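Local coordinates for protein ABC sugar (Ribose) transporter, periplasmic substrate-binding subunit (Rhodobacter sphaeroides, PDB 3L49) that probably binds a sugar in the periplasm as the substrate-binding subunit of an ABC transporter, at residues I10-T15 with K22-Q27. Sequence-based numbering, arbitrary orientation.
Sequences ITAIGT and KAYQAQ
The Y24 ring of helix 18-33 packs against I10 and A12 of strand 7-12 and T15 just beyond it, and these touches are all apolar. T15 puts its methyl over one face: T15 CG2 lies 3.9 Å from the centroid of the Y24 ring, 21° off the normal, a CH-pi contact displaced toward the CD1 rim. The CD2-CE2 side of the ring meets the strand. There the CB of A12 comes to 3.6 Å from Y24 CD2, and I10 CG2 sits 3.8 Å from Y24 CE2, both approaching obliquely. The ring reaches this far because CG stands anti to the backbone N of Y24 (chi1 -172°), which throws it off the helix toward the strand. With an alanine in its place, the T15 methyl and the side chains of A12 and I10 would probably lose their common partner, and a gap would open between the helix and the strand.

The axes of strand 10-12 and helix 22-27 run antiparallel and approach to 10.1 Å; they belong to the first two elements of the beta-alpha-beta unit that strand 37-42 completes in a periplasmic binding protein domain; strand 37-42 pairs with I10 and A12 through its backbone.

Q27 adds a mixed contact one helical turn on. Its CB packs 3.8 Å from I10 CD1, while OE1 rests against I10 CG2 at 3.6 Å, a buried oxygen without a polar partner. The amide nitrogen is gripped instead: Q27 NE2 donates to A23 O at 2.9 Å, from above the carbonyl plane and on the face opposite the Q27 backbone N, and also hydrogen-bonds to Q68 OE1 of strand 64-68.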
loop_
_atom_site.group_PDB
_atom_site.type_symbol
_atom_site.label_atom_id
_atom_site.label_comp_id
_atom_site.label_asym_id
_atom_site.label_seq_id
_atom_site.Cartn_x
_atom_site.Cartn_y
_atom_site.Cartn_z
ATOM N N ILE A 10 -6.378 17.959 0.822
ATOM C CA ILE A 10 -5.869 16.598 0.611
ATOM C C ILE A 10 -4.439 16.685 0.090
ATOM O O ILE A 10 -4.183 17.374 -0.900
ATOM C CB ILE A 10 -6.711 15.823 -0.439
ATOM C CG1 ILE A 10 -8.171 15.697 -0.001
ATOM C CG2 ILE A 10 -6.108 14.437 -0.736
ATOM C CD1 ILE A 10 -9.090 15.493 -1.174
ATOM N N THR A 11 -3.513 16.000 0.756
ATOM C CA THR A 11 -2.140 15.881 0.257
ATOM C C THR A 11 -1.717 14.409 0.079
ATOM O O THR A 11 -1.472 13.701 1.043
ATOM C CB THR A 11 -1.098 16.735 1.085
ATOM O OG1 THR A 11 0.239 16.371 0.719
ATOM C CG2 THR A 11 -1.257 16.556 2.593
ATOM N N ALA A 12 -1.658 13.964 -1.172
ATOM C CA ALA A 12 -1.265 12.603 -1.516
ATOM C C ALA A 12 0.083 12.614 -2.213
ATOM O O ALA A 12 0.411 13.575 -2.909
ATOM C CB ALA A 12 -2.295 11.995 -2.430
ATOM N N ILE A 13 0.862 11.549 -2.063
ATOM C CA ILE A 13 2.152 11.513 -2.756
ATOM C C ILE A 13 2.013 11.157 -4.248
ATOM O O ILE A 13 2.896 11.451 -5.041
ATOM C CB ILE A 13 3.221 10.645 -2.028
ATOM C CG1 ILE A 13 4.631 10.998 -2.548
ATOM C CG2 ILE A 13 2.884 9.152 -2.124
ATOM C CD1 ILE A 13 5.789 10.506 -1.707
ATOM N N GLY A 14 0.896 10.557 -4.637
ATOM C CA GLY A 14 0.672 10.273 -6.040
ATOM C C GLY A 14 -0.715 9.780 -6.366
ATOM O O GLY A 14 -1.522 9.505 -5.470
ATOM N N THR A 15 -0.991 9.707 -7.665
ATOM C CA THR A 15 -2.184 9.049 -8.208
ATOM C C THR A 15 -1.724 8.203 -9.394
ATOM O O THR A 15 -2.508 7.887 -10.294
ATOM C CB THR A 15 -3.268 10.059 -8.684
ATOM O OG1 THR A 15 -2.829 10.716 -9.880
ATOM C CG2 THR A 15 -3.587 11.100 -7.611
ATOM N N LYS A 22 -7.856 5.675 -6.834
ATOM C CA LYS A 22 -9.141 5.342 -6.197
ATOM C C LYS A 22 -9.352 6.006 -4.831
ATOM O O LYS A 22 -10.441 6.507 -4.561
ATOM C CB LYS A 22 -9.322 3.824 -6.072
ATOM C CG LYS A 22 -10.306 3.193 -7.057
ATOM C CD LYS A 22 -9.785 3.149 -8.490
ATOM C CE LYS A 22 -10.390 1.986 -9.272
ATOM N NZ LYS A 22 -9.887 0.661 -8.789
ATOM N N ALA A 23 -8.316 6.012 -3.989
ATOM C CA ALA A 23 -8.409 6.605 -2.657
ATOM C C ALA A 23 -8.548 8.132 -2.721
ATOM O O ALA A 23 -9.350 8.737 -1.994
ATOM C CB ALA A 23 -7.189 6.215 -1.833
ATOM N N TYR A 24 -7.757 8.732 -3.612
ATOM C CA TYR A 24 -7.694 10.174 -3.830
ATOM C C TYR A 24 -9.019 10.714 -4.364
ATOM O O TYR A 24 -9.524 11.725 -3.875
ATOM C CB TYR A 24 -6.563 10.455 -4.811
ATOM C CG TYR A 24 -6.190 11.900 -5.043
ATOM C CD1 TYR A 24 -6.600 12.565 -6.196
ATOM C CD2 TYR A 24 -5.385 12.590 -4.136
ATOM C CE1 TYR A 24 -6.236 13.882 -6.432
ATOM C CE2 TYR A 24 -5.017 13.913 -4.361
ATOM C CZ TYR A 24 -5.448 14.547 -5.514
ATOM O OH TYR A 24 -5.092 15.848 -5.760
ATOM N N GLN A 25 -9.578 10.010 -5.345
ATOM C CA GLN A 25 -10.841 10.376 -5.981
ATOM C C GLN A 25 -12.011 10.255 -5.010
ATOM O O GLN A 25 -12.935 11.070 -5.048
ATOM C CB GLN A 25 -11.109 9.442 -7.153
ATOM C CG GLN A 25 -11.526 10.117 -8.424
ATOM C CD GLN A 25 -10.415 10.114 -9.449
ATOM O OE1 GLN A 25 -10.318 9.203 -10.277
ATOM N NE2 GLN A 25 -9.555 11.126 -9.390
ATOM N N ALA A 26 -11.960 9.223 -4.160
ATOM C CA ALA A 26 -13.003 8.938 -3.166
ATOM C C ALA A 26 -13.092 10.025 -2.100
ATOM O O ALA A 26 -14.191 10.371 -1.652
ATOM C CB ALA A 26 -12.761 7.591 -2.518
ATOM N N GLN A 27 -11.926 10.539 -1.700
ATOM C CA GLN A 27 -11.834 11.665 -0.781
ATOM C C GLN A 27 -12.486 12.920 -1.350
ATOM O O GLN A 27 -13.326 13.529 -0.687
ATOM C CB GLN A 27 -10.377 11.954 -0.413
ATOM C CG GLN A 27 -9.806 11.010 0.616
ATOM C CD GLN A 27 -8.296 11.027 0.626
ATOM O OE1 GLN A 27 -7.684 11.893 1.231
ATOM N NE2 GLN A 27 -7.689 10.069 -0.054
#